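Local coordinates for protein elafin (Homo sapiens, PDB 1FLE) that inhibits neutrophil and pancreatic elastases as a skin-derived protein with a whey acidic protein domain, and may prevent elastase-mediated tissue proteolysis, at residues Ser15-Leu20 with Ala52-Gln57; Cys23-Pro28 with Gly47-Ala52. One frame throughout, in Å; residues are numbered along the deposited sequence.

Contact 1: residues Ser15-Leu20 with Ala52-Gln57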
loop_
_atom_site.group_PDB
_atom_site.type_symbol
_atom_site.label_atom_id
_atom_site.label_comp_id
_atom_site.label_asym_id
_atom_site.label_seq_id
_atom_site.Cartn_x
_atom_site.Cartn_y
_atom_site.Cartn_z
ATOM N N SER B 15 12.115 -23.864 15.362
ATOM C CA SER B 15 10.870 -23.182 15.014
ATOM C C SER B 15 11.107 -21.855 14.300
ATOM O O SER B 15 12.121 -21.164 14.380
ATOM C CB SER B 15 9.955 -22.938 16.204
ATOM O OG SER B 15 9.321 -24.097 16.687
ATOM N N CYS B 16 10.046 -21.545 13.581
ATOM C CA CYS B 16 9.940 -20.291 12.826
ATOM C C CYS B 16 9.425 -19.241 13.815
ATOM O O CYS B 16 8.645 -19.577 14.717
ATOM C CB CYS B 16 8.847 -20.464 11.753
ATOM S SG CYS B 16 9.446 -21.393 10.321
ATOM N N PRO B 17 9.839 -18.025 13.558
ATOM C CA PRO B 17 9.347 -16.895 14.377
ATOM C C PRO B 17 7.901 -16.572 13.969
ATOM O O PRO B 17 7.529 -16.842 12.788
ATOM C CB PRO B 17 10.308 -15.769 13.976
ATOM C CG PRO B 17 10.633 -16.072 12.538
ATOM C CD PRO B 17 10.746 -17.588 12.481
ATOM N N ILE B 18 7.117 -16.028 14.898
ATOM C CA ILE B 18 5.771 -15.571 14.546
ATOM C C ILE B 18 6.009 -14.139 13.988
ATOM O O ILE B 18 6.884 -13.393 14.456
ATOM C CB ILE B 18 4.673 -15.496 15.634
ATOM C CG1 ILE B 18 5.199 -14.702 16.860
ATOM C CG2 ILE B 18 4.038 -16.868 16.004
ATOM C CD1 ILE B 18 4.092 -14.001 17.698
ATOM N N ILE B 19 5.250 -13.854 12.969
ATOM C CA ILE B 19 5.356 -12.491 12.337
ATOM C C ILE B 19 3.926 -11.981 12.441
ATOM O O ILE B 19 3.016 -12.636 11.915
ATOM C CB ILE B 19 6.091 -12.575 10.987
ATOM C CG1 ILE B 19 7.620 -12.796 11.165
ATOM C CG2 ILE B 19 5.871 -11.342 10.046
ATOM C CD1 ILE B 19 8.136 -14.256 11.117
ATOM N N LEU B 20 3.669 -10.903 13.208
ATOM C CA LEU B 20 2.262 -10.463 13.291
ATOM C C LEU B 20 1.831 -9.358 12.360
ATOM O O LEU B 20 0.750 -8.822 12.636
ATOM C CB LEU B 20 1.768 -10.302 14.740
ATOM C CG LEU B 20 0.255 -10.657 14.854
ATOM C CD1 LEU B 20 0.057 -11.614 16.032
ATOM C CD2 LEU B 20 -0.542 -9.347 14.970
ATOM N N ALA B 52 10.049 -16.334 3.471
ATOM C CA ALA B 52 11.455 -15.942 3.574
ATOM C C ALA B 52 12.181 -16.852 4.556
ATOM O O ALA B 52 11.587 -17.608 5.321
ATOM C CB ALA B 52 11.466 -14.466 4.005
ATOM N N CYS B 53 13.475 -16.778 4.556
ATOM C CA CYS B 53 14.443 -17.531 5.332
ATOM C C CYS B 53 14.791 -16.891 6.655
ATOM O O CYS B 53 15.513 -15.861 6.631
ATOM C CB CYS B 53 15.721 -17.741 4.500
ATOM S SG CYS B 53 15.499 -18.673 2.950
ATOM N N PHE B 54 14.345 -17.510 7.726
ATOM C CA PHE B 54 14.559 -17.027 9.107
ATOM C C PHE B 54 15.546 -17.928 9.843
ATOM O O PHE B 54 15.826 -19.039 9.438
ATOM C CB PHE B 54 13.214 -16.876 9.894
ATOM C CG PHE B 54 12.265 -15.934 9.195
ATOM C CD1 PHE B 54 11.409 -16.385 8.182
ATOM C CD2 PHE B 54 12.267 -14.570 9.486
ATOM C CE1 PHE B 54 10.553 -15.509 7.498
ATOM C CE2 PHE B 54 11.423 -13.681 8.818
ATOM C CZ PHE B 54 10.569 -14.145 7.801
ATOM N N VAL B 55 16.087 -17.319 10.892
ATOM C CA VAL B 55 16.946 -18.007 11.853
ATOM C C VAL B 55 15.853 -18.582 12.805
ATOM O O VAL B 55 14.991 -17.782 13.208
ATOM C CB VAL B 55 17.873 -17.034 12.581
ATOM C CG1 VAL B 55 18.564 -17.681 13.768
ATOM C CG2 VAL B 55 18.919 -16.391 11.675
ATOM N N PRO B 56 15.886 -19.863 13.068
ATOM C CA PRO B 56 14.902 -20.528 13.939
ATOM C C PRO B 56 14.935 -20.127 15.405
ATOM O O PRO B 56 15.606 -19.193 15.858
ATOM C CB PRO B 56 15.215 -22.014 13.700
ATOM C CG PRO B 56 16.695 -22.022 13.454
ATOM C CD PRO B 56 16.902 -20.813 12.535
ATOM N N GLN B 57 14.170 -20.829 16.227
ATOM C CA GLN B 57 13.997 -20.642 17.657
ATOM C C GLN B 57 13.868 -21.963 18.426
ATOM O O GLN B 57 13.885 -22.981 17.682
ATOM C CB GLN B 57 12.795 -19.735 17.995
ATOM C CG GLN B 57 13.250 -18.286 17.904
ATOM C CD GLN B 57 12.177 -17.330 17.435
ATOM O OE1 GLN B 57 12.554 -16.193 17.110
ATOM N NE2 GLN B 57 10.939 -17.834 17.445
ATOM O OXT GLN B 57 13.765 -21.915 19.669
#

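Contact 2: residues Cys23-Pro28 with Gly47-Ala52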
loop_
_atom_site.group_PDB
_atom_site.type_symbol
_atom_site.label_atom_id
_atom_site.label_comp_id
_atom_site.label_asym_id
_atom_site.label_seq_id
_atom_site.Cartn_x
_atom_site.Cartn_y
_atom_site.Cartn_z
ATOM N N CYS B 23 1.614 -7.769 4.747
ATOM C CA CYS B 23 1.513 -6.681 3.716
ATOM C C CYS B 23 0.067 -6.782 3.228
ATOM O O CYS B 23 -0.561 -7.862 3.284
ATOM C CB CYS B 23 2.547 -6.815 2.660
ATOM S SG CYS B 23 2.366 -8.406 1.711
ATOM N N ALA B 24 -0.508 -5.684 2.841
ATOM C CA ALA B 24 -1.924 -5.673 2.481
ATOM C C ALA B 24 -2.142 -6.010 1.002
ATOM O O ALA B 24 -2.972 -5.355 0.319
ATOM C CB ALA B 24 -2.509 -4.336 2.963
ATOM N N MET B 25 -1.388 -7.030 0.580
ATOM C CA MET B 25 -1.377 -7.586 -0.782
ATOM C C MET B 25 -1.625 -9.123 -0.741
ATOM O O MET B 25 -1.135 -9.873 0.090
ATOM C CB MET B 25 -0.023 -7.343 -1.467
ATOM C CG MET B 25 -0.148 -7.380 -2.967
ATOM S SD MET B 25 1.499 -7.254 -3.724
ATOM C CE MET B 25 2.438 -8.508 -2.864
ATOM N N LEU B 26 -2.412 -9.499 -1.722
ATOM C CA LEU B 26 -2.812 -10.876 -2.022
ATOM C C LEU B 26 -1.670 -11.548 -2.796
ATOM O O LEU B 26 -1.087 -10.917 -3.714
ATOM C CB LEU B 26 -4.068 -10.777 -2.888
ATOM C CG LEU B 26 -5.399 -11.286 -2.473
ATOM C CD1 LEU B 26 -5.704 -11.186 -0.987
ATOM C CD2 LEU B 26 -6.477 -10.557 -3.282
ATOM N N ASN B 27 -1.389 -12.779 -2.438
ATOM C CA ASN B 27 -0.382 -13.609 -3.111
ATOM C C ASN B 27 1.001 -12.953 -3.165
ATOM O O ASN B 27 1.496 -12.746 -4.287
ATOM C CB ASN B 27 -0.855 -13.843 -4.574
ATOM C CG ASN B 27 -2.256 -14.395 -4.740
ATOM O OD1 ASN B 27 -3.007 -13.991 -5.678
ATOM N ND2 ASN B 27 -2.636 -15.307 -3.832
ATOM N N PRO B 28 1.572 -12.615 -2.028
ATOM C CA PRO B 28 2.906 -11.986 -2.034
ATOM C C PRO B 28 3.908 -13.040 -2.526
ATOM O O PRO B 28 3.689 -14.269 -2.323
ATOM C CB PRO B 28 3.119 -11.511 -0.605
ATOM C CG PRO B 28 2.230 -12.392 0.226
ATOM C CD PRO B 28 1.065 -12.800 -0.670
ATOM N N GLY B 47 6.807 -14.875 6.347
ATOM C CA GLY B 47 7.317 -13.554 6.722
ATOM C C GLY B 47 6.160 -12.548 6.750
ATOM O O GLY B 47 4.942 -12.859 6.825
ATOM N N SER B 48 6.540 -11.287 6.706
ATOM C CA SER B 48 5.664 -10.117 6.676
ATOM C C SER B 48 5.031 -9.905 5.294
ATOM O O SER B 48 3.967 -9.240 5.189
ATOM C CB SER B 48 6.459 -8.901 7.136
ATOM O OG SER B 48 7.438 -8.595 6.110
ATOM N N CYS B 49 5.629 -10.419 4.233
ATOM C CA CYS B 49 5.086 -10.304 2.860
ATOM C C CYS B 49 5.529 -11.483 1.982
ATOM O O CYS B 49 6.126 -11.302 0.910
ATOM C CB CYS B 49 5.384 -8.954 2.225
ATOM S SG CYS B 49 4.260 -8.496 0.896
ATOM N N GLY B 50 5.183 -12.680 2.383
ATOM C CA GLY B 50 5.581 -13.893 1.612
ATOM C C GLY B 50 6.553 -14.723 2.436
ATOM O O GLY B 50 6.942 -14.292 3.542
ATOM N N MET B 51 6.968 -15.866 1.898
ATOM C CA MET B 51 7.906 -16.752 2.607
ATOM C C MET B 51 9.349 -16.315 2.354
ATOM O O MET B 51 9.793 -15.963 1.260
ATOM C CB MET B 51 7.643 -18.201 2.291
ATOM C CG MET B 51 6.327 -18.621 2.894
ATOM S SD MET B 51 6.144 -20.419 2.511
ATOM C CE MET B 51 6.671 -21.086 4.107
ATOM N N ALA B 52 10.049 -16.334 3.471
ATOM C CA ALA B 52 11.455 -15.942 3.574
ATOM C C ALA B 52 12.181 -16.852 4.556
ATOM O O ALA B 52 11.587 -17.608 5.321
ATOM C CB ALA B 52 11.466 -14.466 4.005
#

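Contact 1: residues Ser15-Leu20 with Ala52-Gln57
The ring of P17 overlaps the root of the F54 side chain, its CD lying 3.6 Å from F54 CB and its CG 3.7 Å from F54 CG. The contact belongs to the WAP-type four-disulfide core, where the extended segment 15-20, which has no regular secondary structure, meets the last strand and the C-terminal tail. P17 and F54 cross at about a right angle, with the proline meeting the phenyl group obliquely. Further along, I19 reaches the same ring over one face: its CD1 sits 4.3 Å from the centroid of the F54 ring, 20° off the ring normal and displaced toward CE2 and CZ, a CH-pi contact. I19 CG1 stands anti to the carbonyl carbon (chi1 -74°), a rotation that places CG1, and with it CD1, on the side of the ring. The flat, wide phenyl group suits the site because it spans two aliphatic neighbours of one extended segment. Cut back to an alanine, the residue is likely to leave I19 CD1 without its aromatic face and to open a gap beside P17 CG. F54 also touches C45 of strand 43-46, while C16 ties segment 15-20 to that strand through its disulfide with C45.

At the start of segment 15-20, beside the C-terminus, the backbones take over. S15 N donates to Q57 O over 3.0 Å, a straight bond at 169° whose donor stands above the carbonyl plane. S15 is exposed here, and its polar side chain suits a place at the surface. Q57 is long enough to fold back along segment 15-20; its chain bends at chi2, and its amide comes to lie beside P17, with NE2 3.6 Å from P17 CA and OE1 3.9 Å from P17 CB.

Contact 2: residues Cys23-Pro28 with Gly47-Ala52
S48 begins the contact with its backbone: its carbonyl O accepts a 2.8 Å hydrogen bond from C23 N, which approaches nearly along the C=O axis although the N-H...O angle is only 141°. The small polar side chain suits this interface site, because S48 OG hydrogen-bonds to the backbone of the protein chain bound beside elafin. C49 follows with the covalent link, a disulfide from its SG to C23 SG at 2.1 Å with chi3 74°, one of the four that define the WAP domain. With chi1 at -157°, the sulfur of C49 swings away from its own amide nitrogen, out toward C23. Two apolar groups accompany it: P28 CB lies 3.6 Å from C49 SG, and the flexible chain of M25 bends at chi3 to bring CE 4.2 Å from C49 SG. The compact ring of P28 also packs on the C49-G50 peptide, with CB 3.4 Å from C49 O and CG 3.7 Å from G50 N. G50 takes backbone angles at which a CB would be jammed against the C49 carbonyl, so glycine fits the turn. Next, M51 N is hydrogen-bonded to N30 OD1 as the chain enters strand 51-54. A covalent bond, one backbone hydrogen bond and apolar cover together suggest a rigid join between the two loops, consistent with C23 being held for its antiparallel pairing with the other protein.

Contact 2 is buried, with four of its six touching residues enclosed, whereas contact 1 lies at the surface and has none. Strand 51-54 serves both, and along the chain contact 2 is nested inside the loop closed by contact 1. A disulfide joins the two segments of 23-28 with 47-52 directly; those of 15-20 with 52-57 are held by side-chain packing and terminal backbone bonding, their cysteines linking instead to C45 and C38. The two also touch: I19 CG2 lies 3.4 Å from S48 N, and F54 CZ packs on G47 CA at 3.5 Å, so the apolar layer of contact 1 continues onto the turn of contact 2.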